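Local coordinates for calcium-regulated actin-bundling protein (Dictyostelium discoideum, PDB 4X3N) that binds and bundles actin filaments under calcium control, and may contribute to the structure and reorganization of filopodia and pseudopodia during cell movement, at residues A61-S66 / Y159-F164; Y65-E70 / K116-T121; R249-K254 / G274-M279. All coordinates share one frame; numbering follows the deposited sequence.

Overall arrangement
Interactions 1 and 2 follow one another on helix 61-79 and share Tyr-65 and Ser-66; their centres lie about 10 Å apart. The first faces the chain just after the exit helix of the calcium-binding EF-hand loop, the second faces helix 116-121, and Phe-63 CD2 comes within 4.2 Å of Tyr-118 CD1 between them. Interaction 3, with its centre about 20 Å and 22 Å from those of interactions 1 and 2, joins two helices of the C-terminal part. Trp-278, next to its contact residues, bridges the gap: its CH2 is 3.6 Å from Tyr-65 CD2, and its CZ2 is 3.5 Å from Trp-69 CD2.

Interaction 1. Residues A61-S66 / Y159-F164; sequences AEFIYS and YQYKDF
Ile-64 and Tyr-161 meet because each sends its leading carbon beside the backbone N and anti to the carbonyl carbon: CG1 of Ile-64 (chi1 -75°) and CG of Tyr-161 (chi1 -63°). A further extended torsion in Ile-64, chi2 160°, carries CD1 out toward the tyrosine. The two side chains cross obliquely, and the isoleucine meets the phenol end of the ring. Ile-64 CG1 sits 3.4 Å from Tyr-161 OH, and Ile-64 CD1 lies 3.9 Å from Tyr-161 CE2. Phe-63 adds a looser touch, its CD1 being 4.2 Å from Tyr-161 OH.

No hydrogen bond joins the segments. The buried tyrosine hydroxyl is instead hydrogen-bonded to Ser-125 OG, which lets a polar tip lie among hydrocarbon groups. Tyrosine suits this place because it spans the distance between backbones, whose nearest alpha carbons, Ile-64 CA and Gln-160 CA, are 10.4 Å apart, and still ends in an atom that can be satisfied. Isoleucine offers an aliphatic branch without polar demands. Gln-160 supports the ring from its own segment, with CG 3.8 Å above the plane of Tyr-161 and over its centre, while its NE2 is hydrogen-bonded to Ile-124 O and Gln-126 O.

Tyr-161 is the first residue after helix 153-160 to leave helical backbone angles. That helix carries Glu-155, the last of the calcium-site residues Asp-144, Asn-146, Asp-148, Arg-150 and Glu-155, and so is the exit helix of an EF-hand. The contact therefore ties helix 61-79 to the end of this calcium-binding unit. Around it, Ile-64 also packs on Phe-153 and Leu-157 of helix 153-160 and on Leu-50 of helix 42-57, while Phe-63 rests against Tyr-156 of helix 153-160.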
loop_
_atom_site.group_PDB
_atom_site.type_symbol
_atom_site.label_atom_id
_atom_site.label_comp_id
_atom_site.label_asym_id
_atom_site.label_seq_id
_atom_site.Cartn_x
_atom_site.Cartn_y
_atom_site.Cartn_z
ATOM N N ALA A 61 -17.030 -13.397 24.646
ATOM C CA ALA A 61 -16.160 -12.250 24.876
ATOM C C ALA A 61 -14.745 -12.655 25.184
ATOM O O ALA A 61 -13.785 -12.132 24.611
ATOM C CB ALA A 61 -16.730 -11.353 25.966
ATOM N N GLU A 62 -14.572 -13.619 26.041
ATOM C CA GLU A 62 -13.253 -14.068 26.401
ATOM C C GLU A 62 -12.424 -14.568 25.206
ATOM O O GLU A 62 -11.243 -14.315 25.129
ATOM C CB GLU A 62 -13.315 -15.146 27.488
ATOM C CG GLU A 62 -11.962 -15.654 27.926
ATOM C CD GLU A 62 -11.091 -14.562 28.522
ATOM O OE1 GLU A 62 -11.592 -13.512 28.983
ATOM O OE2 GLU A 62 -9.861 -14.714 28.453
ATOM N N PHE A 63 -13.054 -15.272 24.288
ATOM C CA PHE A 63 -12.346 -15.694 23.129
ATOM C C PHE A 63 -11.993 -14.496 22.240
ATOM O O PHE A 63 -10.926 -14.405 21.648
ATOM C CB PHE A 63 -13.250 -16.629 22.354
ATOM C CG PHE A 63 -12.595 -17.242 21.180
ATOM C CD1 PHE A 63 -12.540 -16.558 19.950
ATOM C CD2 PHE A 63 -12.079 -18.540 21.254
ATOM C CE1 PHE A 63 -11.927 -17.149 18.854
ATOM C CE2 PHE A 63 -11.484 -19.135 20.147
ATOM C CZ PHE A 63 -11.368 -18.438 18.955
ATOM N N ILE A 64 -12.904 -13.575 22.155
ATOM C CA ILE A 64 -12.723 -12.417 21.270
ATOM C C ILE A 64 -11.505 -11.674 21.761
ATOM O O ILE A 64 -10.645 -11.226 20.982
ATOM C CB ILE A 64 -13.985 -11.562 21.219
ATOM C CG1 ILE A 64 -15.041 -12.247 20.359
ATOM C CG2 ILE A 64 -13.665 -10.157 20.596
ATOM C CD1 ILE A 64 -16.426 -11.775 20.618
ATOM N N TYR A 65 -11.419 -11.572 23.077
ATOM C CA TYR A 65 -10.336 -10.848 23.746
ATOM C C TYR A 65 -9.012 -11.543 23.719
ATOM O O TYR A 65 -7.974 -10.960 23.295
ATOM C CB TYR A 65 -10.735 -10.554 25.205
ATOM C CG TYR A 65 -9.696 -9.751 25.953
ATOM C CD1 TYR A 65 -8.665 -10.406 26.647
ATOM C CD2 TYR A 65 -9.745 -8.360 25.986
ATOM C CE1 TYR A 65 -7.706 -9.675 27.341
ATOM C CE2 TYR A 65 -8.781 -7.638 26.668
ATOM C CZ TYR A 65 -7.775 -8.315 27.341
ATOM O OH TYR A 65 -6.826 -7.583 28.031
ATOM N N SER A 66 -9.033 -12.816 24.110
ATOM C CA SER A 66 -7.791 -13.563 24.305
ATOM C C SER A 66 -7.218 -14.159 23.032
ATOM O O SER A 66 -6.011 -14.327 22.925
ATOM C CB SER A 66 -8.032 -14.702 25.308
ATOM O OG SER A 66 -8.101 -14.103 26.566
ATOM N N TYR A 159 -18.629 -11.597 10.436
ATOM C CA TYR A 159 -18.710 -12.797 9.643
ATOM C C TYR A 159 -18.559 -14.027 10.536
ATOM O O TYR A 159 -19.298 -14.972 10.367
ATOM C CB TYR A 159 -17.740 -12.811 8.456
ATOM C CG TYR A 159 -18.007 -13.991 7.527
ATOM C CD1 TYR A 159 -19.161 -14.032 6.740
ATOM C CD2 TYR A 159 -17.142 -15.080 7.490
ATOM C CE1 TYR A 159 -19.430 -15.119 5.930
ATOM C CE2 TYR A 159 -17.410 -16.175 6.709
ATOM C CZ TYR A 159 -18.545 -16.182 5.937
ATOM O OH TYR A 159 -18.775 -17.251 5.140
ATOM N N GLN A 160 -17.693 -13.980 11.537
ATOM C CA GLN A 160 -17.572 -15.116 12.466
ATOM C C GLN A 160 -18.901 -15.414 13.171
ATOM O O GLN A 160 -19.300 -16.563 13.299
ATOM C CB GLN A 160 -16.468 -14.861 13.457
ATOM C CG GLN A 160 -16.276 -15.921 14.504
ATOM C CD GLN A 160 -15.771 -17.242 13.943
ATOM O OE1 GLN A 160 -14.746 -17.285 13.320
ATOM N NE2 GLN A 160 -16.503 -18.319 14.182
ATOM N N TYR A 161 -19.618 -14.366 13.558
ATOM C CA TYR A 161 -20.829 -14.498 14.382
ATOM C C TYR A 161 -22.010 -14.236 13.527
ATOM O O TYR A 161 -23.030 -13.737 13.986
ATOM C CB TYR A 161 -20.701 -13.535 15.565
ATOM C CG TYR A 161 -19.561 -13.904 16.405
ATOM C CD1 TYR A 161 -19.573 -15.074 17.168
ATOM C CD2 TYR A 161 -18.416 -13.121 16.452
ATOM C CE1 TYR A 161 -18.495 -15.433 17.960
ATOM C CE2 TYR A 161 -17.337 -13.488 17.252
ATOM C CZ TYR A 161 -17.368 -14.632 17.986
ATOM O OH TYR A 161 -16.246 -14.965 18.712
ATOM N N LYS A 162 -21.920 -14.625 12.248
ATOM C CA LYS A 162 -22.965 -14.323 11.321
ATOM C C LYS A 162 -24.323 -15.032 11.572
ATOM O O LYS A 162 -25.346 -14.567 11.025
ATOM C CB LYS A 162 -22.545 -14.581 9.866
ATOM C CG LYS A 162 -22.386 -16.072 9.496
ATOM C CD LYS A 162 -21.772 -16.243 8.133
ATOM C CE LYS A 162 -21.302 -17.675 7.919
ATOM N NZ LYS A 162 -22.509 -18.518 7.793
ATOM N N ASP A 163 -24.364 -16.079 12.395
ATOM C CA ASP A 163 -25.679 -16.684 12.816
ATOM C C ASP A 163 -26.594 -15.622 13.437
ATOM O O ASP A 163 -27.787 -15.781 13.489
ATOM C CB ASP A 163 -25.504 -17.737 13.916
ATOM C CG ASP A 163 -24.653 -18.905 13.498
ATOM O OD1 ASP A 163 -24.605 -19.230 12.263
ATOM O OD2 ASP A 163 -24.017 -19.502 14.452
ATOM N N PHE A 164 -26.046 -14.524 13.957
ATOM C CA PHE A 164 -26.917 -13.450 14.424
ATOM C C PHE A 164 -26.495 -12.029 14.028
ATOM O O PHE A 164 -27.332 -11.181 14.092
ATOM C CB PHE A 164 -27.106 -13.466 15.958
ATOM C CG PHE A 164 -25.841 -13.387 16.702
ATOM C CD1 PHE A 164 -25.238 -12.163 16.914
ATOM C CD2 PHE A 164 -25.248 -14.530 17.175
ATOM C CE1 PHE A 164 -24.038 -12.112 17.564
ATOM C CE2 PHE A 164 -24.034 -14.481 17.796
ATOM C CZ PHE A 164 -23.427 -13.261 17.999
#

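Interaction 2. Residues Y65-E70 / K116-T121; sequences YSVGWE and KNYATT
Val-67 and Tyr-118 make the apolar part of this contact, a CH-pi interaction. The methyl CG2 of Val-67 stands over one face of the phenol ring, 3.9 Å from the Tyr-118 centroid and 20° off its normal. It is displaced toward the rim, with Val-67 CG2 3.8 Å from Tyr-118 CD1. With CG1 of the valine anti to the backbone N (chi1 -174°), CG2 falls beside that N, on the side from which Tyr-118 comes. The ring reaches across because Tyr-118 turns CG anti to its carbonyl carbon (chi1 -75°). On the opposite face of the same ring, the amide nitrogen Asn-117 ND2 lies over the centre.

A second kind of touch is van der Waals contact at the polar end of the tyrosine. Ser-66 CB is 3.6 Å from Tyr-118 OH; the serine oxygen is farther off and makes its hydrogen bond to Glu-62, one turn back in its own helix. A small serine leaves room for the phenol tip beside it.

The hydrogen bonds run within each helix, none across the contact. In helix 116-121, Lys-116 O accepts from both Thr-120 N and Thr-120 OG1, the latter at 2.6 Å, and the two donors come from opposite faces of the carbonyl plane. On the other side, helix 61-79 widens into a pi-type turn, where Gly-68 N probably hydrogen-bonds to Phe-63 O.

Val-67 also packs on Leu-106 and Phe-109 of helix 96-111, joining that helix to the same apolar patch. With no hydrogen bond between the segments, the contact rests on dispersion and on how well a methyl group fits an aromatic face, which a beta-branched residue and a tyrosine supply.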
loop_
_atom_site.group_PDB
_atom_site.type_symbol
_atom_site.label_atom_id
_atom_site.label_comp_id
_atom_site.label_asym_id
_atom_site.label_seq_id
_atom_site.Cartn_x
_atom_site.Cartn_y
_atom_site.Cartn_z
ATOM N N TYR A 65 -11.419 -11.572 23.077
ATOM C CA TYR A 65 -10.336 -10.848 23.746
ATOM C C TYR A 65 -9.012 -11.543 23.719
ATOM O O TYR A 65 -7.974 -10.960 23.295
ATOM C CB TYR A 65 -10.735 -10.554 25.205
ATOM C CG TYR A 65 -9.696 -9.751 25.953
ATOM C CD1 TYR A 65 -8.665 -10.406 26.647
ATOM C CD2 TYR A 65 -9.745 -8.360 25.986
ATOM C CE1 TYR A 65 -7.706 -9.675 27.341
ATOM C CE2 TYR A 65 -8.781 -7.638 26.668
ATOM C CZ TYR A 65 -7.775 -8.315 27.341
ATOM O OH TYR A 65 -6.826 -7.583 28.031
ATOM N N SER A 66 -9.033 -12.816 24.110
ATOM C CA SER A 66 -7.791 -13.563 24.305
ATOM C C SER A 66 -7.218 -14.159 23.032
ATOM O O SER A 66 -6.011 -14.327 22.925
ATOM C CB SER A 66 -8.032 -14.702 25.308
ATOM O OG SER A 66 -8.101 -14.103 26.566
ATOM N N VAL A 67 -8.082 -14.503 22.099
ATOM C CA VAL A 67 -7.676 -15.197 20.886
ATOM C C VAL A 67 -7.897 -14.372 19.644
ATOM O O VAL A 67 -6.992 -14.241 18.840
ATOM C CB VAL A 67 -8.459 -16.506 20.697
ATOM C CG1 VAL A 67 -7.927 -17.313 19.504
ATOM C CG2 VAL A 67 -8.412 -17.371 21.949
ATOM N N GLY A 68 -9.104 -13.839 19.441
ATOM C CA GLY A 68 -9.361 -13.033 18.235
ATOM C C GLY A 68 -8.493 -11.786 18.167
ATOM O O GLY A 68 -7.694 -11.574 17.206
ATOM N N TRP A 69 -8.568 -10.989 19.220
ATOM C CA TRP A 69 -7.779 -9.754 19.281
ATOM C C TRP A 69 -6.276 -9.982 19.219
ATOM O O TRP A 69 -5.549 -9.254 18.473
ATOM C CB TRP A 69 -8.172 -8.977 20.512
ATOM C CG TRP A 69 -7.645 -7.609 20.637
ATOM C CD1 TRP A 69 -7.592 -6.693 19.679
ATOM C CD2 TRP A 69 -7.159 -6.970 21.841
ATOM N NE1 TRP A 69 -7.107 -5.490 20.211
ATOM C CE2 TRP A 69 -6.796 -5.681 21.515
ATOM C CE3 TRP A 69 -6.951 -7.405 23.153
ATOM C CZ2 TRP A 69 -6.251 -4.787 22.453
ATOM C CZ3 TRP A 69 -6.424 -6.510 24.093
ATOM C CH2 TRP A 69 -6.087 -5.230 23.740
ATOM N N GLU A 70 -5.781 -10.921 20.025
ATOM C CA GLU A 70 -4.354 -11.171 20.080
ATOM C C GLU A 70 -3.871 -11.559 18.755
ATOM O O GLU A 70 -2.807 -11.118 18.346
ATOM C CB GLU A 70 -3.966 -12.267 21.054
ATOM C CG GLU A 70 -4.011 -11.765 22.504
ATOM C CD GLU A 70 -3.062 -10.567 22.733
ATOM O OE1 GLU A 70 -1.918 -10.672 22.259
ATOM O OE2 GLU A 70 -3.459 -9.541 23.365
ATOM N N LYS A 116 -7.365 -26.923 23.567
ATOM C CA LYS A 116 -8.647 -27.558 23.378
ATOM C C LYS A 116 -9.754 -26.971 24.269
ATOM O O LYS A 116 -10.937 -27.142 23.982
ATOM C CB LYS A 116 -8.533 -29.071 23.559
ATOM C CG LYS A 116 -8.273 -29.574 24.984
ATOM C CD LYS A 116 -7.804 -31.033 24.986
ATOM C CE LYS A 116 -8.788 -31.993 24.304
ATOM N NZ LYS A 116 -9.739 -32.661 25.240
ATOM N N ASN A 117 -9.356 -26.298 25.344
ATOM C CA ASN A 117 -10.295 -25.594 26.215
ATOM C C ASN A 117 -11.049 -24.513 25.435
ATOM O O ASN A 117 -12.284 -24.484 25.390
ATOM C CB ASN A 117 -9.542 -24.965 27.411
ATOM C CG ASN A 117 -10.308 -23.820 28.062
ATOM O OD1 ASN A 117 -11.410 -23.996 28.597
ATOM N ND2 ASN A 117 -9.721 -22.635 28.016
ATOM N N TYR A 118 -10.286 -23.622 24.826
ATOM C CA TYR A 118 -10.868 -22.648 23.924
ATOM C C TYR A 118 -11.788 -23.275 22.879
ATOM O O TYR A 118 -12.875 -22.760 22.595
ATOM C CB TYR A 118 -9.770 -21.877 23.274
ATOM C CG TYR A 118 -9.109 -20.844 24.192
ATOM C CD1 TYR A 118 -9.790 -19.698 24.576
ATOM C CD2 TYR A 118 -7.786 -20.986 24.624
ATOM C CE1 TYR A 118 -9.184 -18.741 25.390
ATOM C CE2 TYR A 118 -7.182 -20.023 25.412
ATOM C CZ TYR A 118 -7.892 -18.909 25.783
ATOM O OH TYR A 118 -7.347 -17.951 26.577
ATOM N N ALA A 119 -11.419 -24.426 22.333
ATOM C CA ALA A 119 -12.217 -25.008 21.243
ATOM C C ALA A 119 -13.532 -25.645 21.678
ATOM O O ALA A 119 -14.569 -25.544 21.001
ATOM C CB ALA A 119 -11.355 -25.978 20.462
ATOM N N THR A 120 -13.510 -26.308 22.824
ATOM C CA THR A 120 -14.722 -26.896 23.397
ATOM C C THR A 120 -15.574 -25.818 24.096
ATOM O O THR A 120 -16.793 -25.882 24.093
ATOM C CB THR A 120 -14.342 -28.027 24.440
ATOM O OG1 THR A 120 -13.179 -27.638 25.182
ATOM C CG2 THR A 120 -13.937 -29.295 23.737
ATOM N N THR A 121 -14.947 -24.839 24.716
ATOM C CA THR A 121 -15.731 -23.826 25.419
ATOM C C THR A 121 -16.378 -22.776 24.498
ATOM O O THR A 121 -17.372 -22.196 24.872
ATOM C CB THR A 121 -14.903 -23.083 26.469
ATOM O OG1 THR A 121 -14.169 -24.023 27.243
ATOM C CG2 THR A 121 -15.827 -22.233 27.427
#

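Interaction 3. Residues R249-K254 / G274-M279; sequences RTASKK and GAIWWM
Ile-276 reaches from helix 273-290 toward Ala-251 and Ser-252 of helix 232-255. Its CB points at the opposing helix and splits into two unequal branches. The short one, CG2, lies anti to the backbone N and rests against Ser-252, 3.7 Å from OG and 4.0 Å from CB of that residue. The longer branch starts at CG1, beside the backbone N (chi1 -63°), and bends again at chi2 (-54°), which turns CD1 onto the opposing backbone. There CD1 meets the carbonyl oxygen Ala-251 O at 3.7 Å and Ser-252 CA at 3.9 Å, with Ala-251 CB just beyond. A beta-branched side chain suits the place, as one residue can touch two successive positions of the facing helix.

The helices run roughly antiparallel, their short segments at 147° with axes 10.0 Å apart. Joined by a linker that is partly unmodelled, they form a helical hairpin, and helix 232-255 belongs to the F-actin bundling C-terminal family region. Helix 181-211 closes one side of the hairpin: Ala-186 touches both Ala-251 and Met-279, and Leu-190 also lies against Met-279.

One turn further along helix 273-290, Met-279 bends at chi3 to bring CE within 4.2 Å of Ala-251 CB. The unbranched, flexible methionine can curl its terminal methyl onto the small alanine. Ser-252 is compact enough to let the backbones come close, Ser-252 CA and Ile-276 CA being 5.8 Å apart. Across the contact its buried OG touches a methyl of Ile-276, and its polar needs are met by hydrogen bonds with Val-248 O in its own helix and Asn-280 ND2 in the other; Asn-280 ND2 is also hydrogen-bonded to Ile-276 O.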
loop_
_atom_site.group_PDB
_atom_site.type_symbol
_atom_site.label_atom_id
_atom_site.label_comp_id
_atom_site.label_asym_id
_atom_site.label_seq_id
_atom_site.Cartn_x
_atom_site.Cartn_y
_atom_site.Cartn_z
ATOM N N ARG A 249 -13.692 1.557 37.636
ATOM C CA ARG A 249 -14.715 1.504 38.702
ATOM C C ARG A 249 -15.824 2.536 38.550
ATOM O O ARG A 249 -17.000 2.173 38.551
ATOM C CB ARG A 249 -14.077 1.680 40.087
ATOM C CG ARG A 249 -13.423 0.396 40.584
ATOM C CD ARG A 249 -13.754 0.034 42.043
ATOM N NE ARG A 249 -12.801 0.636 42.992
ATOM C CZ ARG A 249 -11.527 0.251 43.175
ATOM N NH1 ARG A 249 -11.015 -0.746 42.474
ATOM N NH2 ARG A 249 -10.749 0.876 44.064
ATOM N N THR A 250 -15.481 3.822 38.450
ATOM C CA THR A 250 -16.569 4.785 38.382
ATOM C C THR A 250 -17.383 4.591 37.132
ATOM O O THR A 250 -18.611 4.657 37.187
ATOM C CB THR A 250 -16.242 6.305 38.669
ATOM O OG1 THR A 250 -16.306 7.091 37.487
ATOM C CG2 THR A 250 -14.979 6.532 39.382
ATOM N N ALA A 251 -16.751 4.293 36.005
ATOM C CA ALA A 251 -17.510 3.912 34.796
ATOM C C ALA A 251 -18.377 2.670 35.002
ATOM O O ALA A 251 -19.514 2.630 34.579
ATOM C CB ALA A 251 -16.567 3.642 33.635
ATOM N N SER A 252 -17.845 1.661 35.651
ATOM C CA SER A 252 -18.579 0.396 35.807
ATOM C C SER A 252 -19.801 0.606 36.752
ATOM O O SER A 252 -20.938 0.267 36.425
ATOM C CB SER A 252 -17.612 -0.668 36.340
ATOM O OG SER A 252 -16.453 -0.809 35.468
ATOM N N LYS A 253 -19.568 1.228 37.908
ATOM C CA LYS A 253 -20.664 1.600 38.807
ATOM C C LYS A 253 -21.752 2.347 38.091
ATOM O O LYS A 253 -22.924 2.130 38.354
ATOM C CB LYS A 253 -20.187 2.454 39.998
ATOM C CG LYS A 253 -20.264 1.798 41.385
ATOM C CD LYS A 253 -19.708 0.364 41.439
ATOM C CE LYS A 253 -18.718 0.123 42.583
ATOM N NZ LYS A 253 -17.292 0.413 42.198
ATOM N N LYS A 254 -21.384 3.270 37.222
ATOM C CA LYS A 254 -22.391 4.063 36.580
ATOM C C LYS A 254 -23.139 3.313 35.520
ATOM O O LYS A 254 -24.296 3.585 35.355
ATOM C CB LYS A 254 -21.843 5.345 35.997
ATOM C CG LYS A 254 -22.936 6.201 35.420
ATOM C CD LYS A 254 -22.603 7.671 35.533
ATOM C CE LYS A 254 -23.547 8.486 34.659
ATOM N NZ LYS A 254 -23.358 9.921 34.958
ATOM N N GLY A 274 -20.412 -4.210 26.922
ATOM C CA GLY A 274 -19.197 -4.765 26.327
ATOM C C GLY A 274 -17.994 -3.894 26.749
ATOM O O GLY A 274 -16.902 -4.386 27.042
ATOM N N ALA A 275 -18.202 -2.594 26.736
ATOM C CA ALA A 275 -17.117 -1.683 27.076
ATOM C C ALA A 275 -16.741 -1.887 28.499
ATOM O O ALA A 275 -15.576 -1.877 28.820
ATOM C CB ALA A 275 -17.546 -0.257 26.859
ATOM N N ILE A 276 -17.741 -2.157 29.354
ATOM C CA ILE A 276 -17.491 -2.367 30.770
ATOM C C ILE A 276 -16.745 -3.643 30.927
ATOM O O ILE A 276 -15.706 -3.665 31.552
ATOM C CB ILE A 276 -18.786 -2.294 31.637
ATOM C CG1 ILE A 276 -19.441 -0.913 31.590
ATOM C CG2 ILE A 276 -18.483 -2.719 33.061
ATOM C CD1 ILE A 276 -18.524 0.245 31.943
ATOM N N TRP A 277 -17.198 -4.719 30.284
ATOM C CA TRP A 277 -16.484 -5.984 30.383
ATOM C C TRP A 277 -15.015 -5.851 29.865
ATOM O O TRP A 277 -14.071 -6.377 30.456
ATOM C CB TRP A 277 -17.241 -7.080 29.585
ATOM C CG TRP A 277 -16.562 -8.458 29.645
ATOM C CD1 TRP A 277 -16.862 -9.500 30.513
ATOM C CD2 TRP A 277 -15.489 -8.934 28.828
ATOM N NE1 TRP A 277 -16.045 -10.574 30.266
ATOM C CE2 TRP A 277 -15.179 -10.250 29.258
ATOM C CE3 TRP A 277 -14.735 -8.370 27.793
ATOM C CZ2 TRP A 277 -14.147 -11.001 28.684
ATOM C CZ3 TRP A 277 -13.725 -9.119 27.213
ATOM C CH2 TRP A 277 -13.439 -10.427 27.664
ATOM N N TRP A 278 -14.825 -5.161 28.735
ATOM C CA TRP A 278 -13.483 -5.132 28.099
ATOM C C TRP A 278 -12.506 -4.399 28.984
ATOM O O TRP A 278 -11.393 -4.831 29.226
ATOM C CB TRP A 278 -13.570 -4.408 26.745
ATOM C CG TRP A 278 -12.326 -4.502 25.938
ATOM C CD1 TRP A 278 -11.221 -3.655 26.000
ATOM C CD2 TRP A 278 -12.024 -5.464 24.929
ATOM N NE1 TRP A 278 -10.319 -4.017 25.083
ATOM C CE2 TRP A 278 -10.766 -5.132 24.411
ATOM C CE3 TRP A 278 -12.709 -6.559 24.382
ATOM C CZ2 TRP A 278 -10.152 -5.891 23.402
ATOM C CZ3 TRP A 278 -12.098 -7.302 23.365
ATOM C CH2 TRP A 278 -10.862 -6.954 22.876
ATOM N N MET A 279 -12.949 -3.261 29.476
ATOM C CA MET A 279 -12.061 -2.454 30.309
ATOM C C MET A 279 -11.671 -3.158 31.577
ATOM O O MET A 279 -10.537 -3.116 31.985
ATOM C CB MET A 279 -12.730 -1.114 30.619
ATOM C CG MET A 279 -12.713 -0.194 29.421
ATOM S SD MET A 279 -13.210 1.492 29.821
ATOM C CE MET A 279 -14.730 1.212 30.804
#